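Side-chain contacts in Boca/mesd chaperone for ywtd beta-propeller-egf protein 1 (Caenorhabditis elegans, PDB 3OFG), which probably helps LDL-receptor-type YWTD beta-propeller proteins to fold in the endoplasmic reticulum as a chaperone of the Mesd family, represented here by its structured domain: residues S41-N46 with K74-K79; Q37-Q42 with E81-V86. One frame throughout, in Å; residues are numbered along the deposited sequence.

Contact 1: residues S41-N46 with K74-K79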
loop_
_atom_site.group_PDB
_atom_site.type_symbol
_atom_site.label_atom_id
_atom_site.label_comp_id
_atom_site.label_asym_id
_atom_site.label_seq_id
_atom_site.Cartn_x
_atom_site.Cartn_y
_atom_site.Cartn_z
ATOM N N SER A 41 2.855 5.709 16.785
ATOM C CA SER A 41 2.437 6.292 18.072
ATOM C C SER A 41 2.906 7.732 18.227
ATOM O O SER A 41 2.131 8.621 18.638
ATOM C CB SER A 41 2.987 5.475 19.238
ATOM O OG SER A 41 2.378 4.191 19.288
ATOM N N GLN A 42 4.156 8.008 17.891
ATOM C CA GLN A 42 4.689 9.350 17.971
ATOM C C GLN A 42 3.936 10.301 17.040
ATOM O O GLN A 42 3.584 11.436 17.431
ATOM C CB GLN A 42 6.183 9.356 17.657
ATOM C CG GLN A 42 7.009 8.634 18.684
ATOM C CD GLN A 42 8.460 8.660 18.285
ATOM O OE1 GLN A 42 8.898 7.871 17.463
ATOM N NE2 GLN A 42 9.185 9.663 18.759
ATOM N N LEU A 43 3.604 9.856 15.838
ATOM C CA LEU A 43 2.838 10.662 14.905
ATOM C C LEU A 43 1.420 10.878 15.419
ATOM O O LEU A 43 0.887 11.981 15.278
ATOM C CB LEU A 43 2.870 10.047 13.503
ATOM C CG LEU A 43 4.192 10.358 12.790
ATOM C CD1 LEU A 43 4.421 9.390 11.651
ATOM C CD2 LEU A 43 4.215 11.777 12.259
ATOM N N TYR A 44 0.808 9.858 16.022
ATOM C CA TYR A 44 -0.512 9.995 16.607
ATOM C C TYR A 44 -0.456 11.127 17.647
ATOM O O TYR A 44 -1.365 11.981 17.716
ATOM C CB TYR A 44 -0.965 8.686 17.278
ATOM C CG TYR A 44 -2.324 8.853 17.910
ATOM C CD1 TYR A 44 -2.450 9.424 19.182
ATOM C CD2 TYR A 44 -3.480 8.532 17.214
ATOM C CE1 TYR A 44 -3.702 9.630 19.748
ATOM C CE2 TYR A 44 -4.733 8.744 17.786
ATOM C CZ TYR A 44 -4.805 9.295 19.031
ATOM O OH TYR A 44 -6.082 9.499 19.574
ATOM N N ASN A 45 0.588 11.163 18.459
ATOM C CA ASN A 45 0.690 12.173 19.503
ATOM C C ASN A 45 0.960 13.578 18.950
ATOM O O ASN A 45 0.738 14.567 19.651
ATOM C CB ASN A 45 1.725 11.745 20.538
ATOM C CG ASN A 45 1.327 10.480 21.235
ATOM O OD1 ASN A 45 0.147 10.198 21.390
ATOM N ND2 ASN A 45 2.282 9.684 21.637
ATOM N N ASN A 46 1.375 13.670 17.691
ATOM C CA ASN A 46 1.523 14.914 16.944
ATOM C C ASN A 46 0.270 15.172 16.089
ATOM O O ASN A 46 0.280 16.039 15.218
ATOM C CB ASN A 46 2.745 14.865 16.020
ATOM C CG ASN A 46 4.029 14.844 16.759
ATOM O OD1 ASN A 46 4.060 15.082 17.961
ATOM N ND2 ASN A 46 5.120 14.557 16.045
ATOM N N LYS A 74 6.429 12.728 6.570
ATOM C CA LYS A 74 7.704 12.449 5.920
ATOM C C LYS A 74 8.837 13.184 6.630
ATOM O O LYS A 74 9.892 12.630 6.855
ATOM C CB LYS A 74 7.633 12.821 4.427
ATOM C CG LYS A 74 8.951 12.709 3.710
ATOM C CD LYS A 74 8.797 12.857 2.198
ATOM C CE LYS A 74 10.153 12.810 1.538
ATOM N NZ LYS A 74 10.057 12.991 0.065
ATOM N N LYS A 75 8.611 14.449 6.970
ATOM C CA LYS A 75 9.616 15.247 7.658
ATOM C C LYS A 75 9.997 14.597 8.983
ATOM O O LYS A 75 11.174 14.461 9.304
ATOM C CB LYS A 75 9.092 16.676 7.872
ATOM C CG LYS A 75 9.946 17.538 8.771
ATOM C CD LYS A 75 9.332 18.933 8.906
ATOM N N PHE A 76 9.001 14.180 9.761
ATOM C CA PHE A 76 9.257 13.502 11.031
ATOM C C PHE A 76 10.073 12.214 10.817
ATOM O O PHE A 76 11.052 11.941 11.506
ATOM C CB PHE A 76 7.936 13.149 11.718
ATOM C CG PHE A 76 8.102 12.235 12.903
ATOM C CD1 PHE A 76 8.391 12.763 14.149
ATOM C CD2 PHE A 76 8.006 10.851 12.773
ATOM C CE1 PHE A 76 8.553 11.927 15.257
ATOM C CE2 PHE A 76 8.190 10.007 13.879
ATOM C CZ PHE A 76 8.472 10.555 15.111
ATOM N N LEU A 77 9.633 11.391 9.863
ATOM C CA LEU A 77 10.282 10.094 9.655
ATOM C C LEU A 77 11.733 10.241 9.240
ATOM O O LEU A 77 12.596 9.480 9.664
ATOM C CB LEU A 77 9.514 9.274 8.631
ATOM C CG LEU A 77 8.197 8.722 9.153
ATOM C CD1 LEU A 77 7.381 8.182 7.988
ATOM C CD2 LEU A 77 8.423 7.628 10.189
ATOM N N LEU A 78 12.028 11.248 8.418
ATOM C CA LEU A 78 13.388 11.415 7.943
ATOM C C LEU A 78 14.327 11.897 9.054
ATOM O O LEU A 78 15.543 11.887 8.863
ATOM C CB LEU A 78 13.427 12.308 6.705
ATOM C CG LEU A 78 12.867 11.632 5.451
ATOM C CD1 LEU A 78 12.773 12.651 4.341
ATOM C CD2 LEU A 78 13.720 10.456 5.030
ATOM N N LYS A 79 13.789 12.283 10.207
ATOM C CA LYS A 79 14.609 12.587 11.389
ATOM C C LYS A 79 14.938 11.349 12.234
ATOM O O LYS A 79 15.695 11.424 13.192
ATOM C CB LYS A 79 13.890 13.591 12.298
ATOM C CG LYS A 79 13.806 14.997 11.743
ATOM C CD LYS A 79 12.954 15.883 12.638
ATOM C CE LYS A 79 12.986 17.328 12.145
ATOM N NZ LYS A 79 12.051 18.207 12.887
#
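Phe76 reaches across from helix 70-78 to Gln42, Leu43 and Asn46 of the other segment, and most of this contact is made around its ring. Its CG stands anti to the backbone N (chi1 170°), which carries the ring across to helix 29-45. At the base, Phe76 CB lies 4.0 Å from Leu43 CD2, and the same methyl lies beside Phe76 CG. Farther along, the ring splits its contacts: Phe76 CD2 lies 3.8 Å from Leu43 CG, the branch point, with both methyls of that leucine close by, while Phe76 CD1 faces Asn46 ND2 at a loose 4.2 Å. Leu43 crosses the ring obliquely; the Asn46 amide stands nearly perpendicular to it. The tip, Phe76 CZ, ends against Gln42, 3.6 Å from Gln42 CB and equally near OE1. Gln42 CD lies in the plane of the ring at its edge, and the amide is turned almost perpendicular to it, 83° between planes. The glutamine chain, extended beyond CG, thus lays its aliphatic base and its amide against the ring tip, whereas the buried Leu43 supplies the apolar packing. Both helices pack on one antiparallel sheet: Leu43 and Leu77 meet Phe62 of strand 59-64, Leu77 also reaches Leu13 and Val15 of strand 12-17, and Lys74, Leu77 and Leu78 touch Val86 of strand 83-89.

Contact 2: residues Q37-Q42 with E81-V86; sequences QIWQSQ and EFVSEV
Trp39, which meets Phe82 and Val83, rides on a helical turn where Gln37 O takes a hydrogen bond from the backbone N of Ser41 at 2.9 Å. From that turn the indole reaches across to the start of strand 83-89. Val83 comes in over one face of its six-membered ring: Val83 CG2 sits 3.7 Å from the ring centroid, 22° off the normal, a CH-pi contact displaced toward the rim so that the nearest ring atom is Trp39 CH2 at 3.4 Å. This methyl lies beside the valine backbone N (CG1 takes the anti place, chi1 167°), which brings it over the indole. Phe82 approaches differently, at the edge: its CB lies near the indole plane, 3.8 Å from Trp39 CZ2, and its own ring leads off to meet Trp35 edge-to-face and to contact Phe31. At another part of the indole rim, Gln42 OE1 lies in plane, 3.4 Å from Trp39 CD1. Leu77 and Gln80 also touch the tryptophan. Backbone hydrogen bonds join Ser84 to Gly16 of strand 12-17 and Phe82 to Val18 just beyond it. The contact is thus a helix packed on the start of a strand; it is apolar, built from dispersion and one CH-pi approach, so the fit probably depends on the shape and tilt of the buried indole rather than on polar pairing across the segments.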
loop_
_atom_site.group_PDB
_atom_site.type_symbol
_atom_site.label_atom_id
_atom_site.label_comp_id
_atom_site.label_asym_id
_atom_site.label_seq_id
_atom_site.Cartn_x
_atom_site.Cartn_y
_atom_site.Cartn_z
ATOM N N GLN A 37 5.527 0.802 14.451
ATOM C CA GLN A 37 4.461 1.061 15.396
ATOM C C GLN A 37 4.824 2.188 16.343
ATOM O O GLN A 37 3.969 2.991 16.684
ATOM C CB GLN A 37 4.079 -0.174 16.189
ATOM C CG GLN A 37 2.801 0.110 16.927
ATOM C CD GLN A 37 2.050 -1.099 17.403
ATOM O OE1 GLN A 37 1.716 -2.005 16.626
ATOM N NE2 GLN A 37 1.684 -1.074 18.677
ATOM N N ILE A 38 6.078 2.276 16.747
ATOM C CA ILE A 38 6.531 3.386 17.581
ATOM C C ILE A 38 6.369 4.709 16.840
ATOM O O ILE A 38 5.843 5.697 17.396
ATOM C CB ILE A 38 7.978 3.180 18.086
ATOM C CG1 ILE A 38 8.009 2.039 19.100
ATOM C CG2 ILE A 38 8.549 4.455 18.692
ATOM C CD1 ILE A 38 9.409 1.501 19.358
ATOM N N TRP A 39 6.822 4.772 15.595
ATOM C CA TRP A 39 6.651 6.005 14.813
ATOM C C TRP A 39 5.176 6.340 14.659
ATOM O O TRP A 39 4.801 7.512 14.739
ATOM C CB TRP A 39 7.353 5.928 13.465
ATOM C CG TRP A 39 8.815 5.685 13.597
ATOM C CD1 TRP A 39 9.638 6.148 14.580
ATOM C CD2 TRP A 39 9.632 4.893 12.725
ATOM N NE1 TRP A 39 10.925 5.691 14.368
ATOM C CE2 TRP A 39 10.931 4.917 13.246
ATOM C CE3 TRP A 39 9.378 4.163 11.561
ATOM C CZ2 TRP A 39 11.982 4.235 12.629
ATOM C CZ3 TRP A 39 10.422 3.475 10.966
ATOM C CH2 TRP A 39 11.697 3.509 11.515
ATOM N N GLN A 40 4.335 5.341 14.439
ATOM C CA GLN A 40 2.899 5.575 14.353
ATOM C C GLN A 40 2.400 6.209 15.648
ATOM O O GLN A 40 1.586 7.155 15.623
ATOM C CB GLN A 40 2.170 4.266 14.081
ATOM C CG GLN A 40 0.652 4.388 14.092
ATOM C CD GLN A 40 -0.016 3.045 14.013
ATOM O OE1 GLN A 40 0.445 2.072 14.625
ATOM N NE2 GLN A 40 -1.121 2.978 13.287
ATOM N N SER A 41 2.855 5.709 16.785
ATOM C CA SER A 41 2.437 6.292 18.072
ATOM C C SER A 41 2.906 7.732 18.227
ATOM O O SER A 41 2.131 8.621 18.638
ATOM C CB SER A 41 2.987 5.475 19.238
ATOM O OG SER A 41 2.378 4.191 19.288
ATOM N N GLN A 42 4.156 8.008 17.891
ATOM C CA GLN A 42 4.689 9.350 17.971
ATOM C C GLN A 42 3.936 10.301 17.040
ATOM O O GLN A 42 3.584 11.436 17.431
ATOM C CB GLN A 42 6.183 9.356 17.657
ATOM C CG GLN A 42 7.009 8.634 18.684
ATOM C CD GLN A 42 8.460 8.660 18.285
ATOM O OE1 GLN A 42 8.898 7.871 17.463
ATOM N NE2 GLN A 42 9.185 9.663 18.759
ATOM N N GLU A 81 16.399 7.606 13.250
ATOM C CA GLU A 81 17.615 6.864 12.964
ATOM C C GLU A 81 17.429 5.672 12.025
ATOM O O GLU A 81 18.303 5.369 11.208
ATOM C CB GLU A 81 18.258 6.400 14.258
ATOM C CG GLU A 81 19.614 5.769 14.047
ATOM C CD GLU A 81 20.162 5.099 15.298
ATOM O OE1 GLU A 81 19.692 5.390 16.420
ATOM O OE2 GLU A 81 21.067 4.269 15.142
ATOM N N PHE A 82 16.322 4.960 12.168
ATOM C CA PHE A 82 16.144 3.683 11.474
ATOM C C PHE A 82 15.375 3.787 10.162
ATOM O O PHE A 82 15.068 2.765 9.533
ATOM C CB PHE A 82 15.473 2.686 12.413
ATOM C CG PHE A 82 16.229 2.467 13.697
ATOM C CD1 PHE A 82 17.608 2.484 13.712
ATOM C CD2 PHE A 82 15.555 2.246 14.889
ATOM C CE1 PHE A 82 18.313 2.288 14.876
ATOM C CE2 PHE A 82 16.265 2.059 16.063
ATOM C CZ PHE A 82 17.638 2.076 16.042
ATOM N N VAL A 83 15.075 5.004 9.731
ATOM C CA VAL A 83 14.383 5.251 8.465
ATOM C C VAL A 83 15.400 5.439 7.375
ATOM O O VAL A 83 16.284 6.284 7.477
ATOM C CB VAL A 83 13.477 6.497 8.579
ATOM C CG1 VAL A 83 13.003 6.950 7.210
ATOM C CG2 VAL A 83 12.275 6.197 9.475
ATOM N N SER A 84 15.318 4.615 6.341
ATOM C CA SER A 84 16.285 4.657 5.260
ATOM C C SER A 84 15.810 5.549 4.125
ATOM O O SER A 84 16.595 6.232 3.471
ATOM C CB SER A 84 16.533 3.248 4.764
ATOM O OG SER A 84 15.327 2.652 4.303
ATOM N N GLU A 85 14.502 5.574 3.921
ATOM C CA GLU A 85 13.938 6.348 2.850
ATOM C C GLU A 85 12.453 6.523 3.075
ATOM O O GLU A 85 11.814 5.789 3.814
ATOM C CB GLU A 85 14.187 5.646 1.511
ATOM N N VAL A 86 11.892 7.488 2.386
ATOM C CA VAL A 86 10.476 7.772 2.513
ATOM C C VAL A 86 10.028 8.390 1.224
ATOM O O VAL A 86 10.611 9.387 0.763
ATOM C CB VAL A 86 10.147 8.777 3.623
ATOM C CG1 VAL A 86 8.645 9.052 3.671
ATOM C CG2 VAL A 86 10.620 8.287 4.978
#

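In the fold
From the N terminus the chain runs strand 12-17, helix 29-45, the strand pair 50-56 and 59-64, helix 70-78 and strand 83-89, a split beta-alpha-beta arrangement with the strand order 2-3-1-4 of a ferredoxin-like fold. Contact 1 brings the end of the first helix against the second, closing a loop that holds strands 50-56 and 59-64. Contact 2 starts a turn earlier on the first helix and ends later, at the last strand, so its loop encloses that of contact 1, the two sharing Ser41 and Gln42. They touch where Leu77 meets Trp39 and Val83. Contact 1 ties the two helices together, and contact 2 ties the first helix to strand 83-89, outermost in the sheet within this chain.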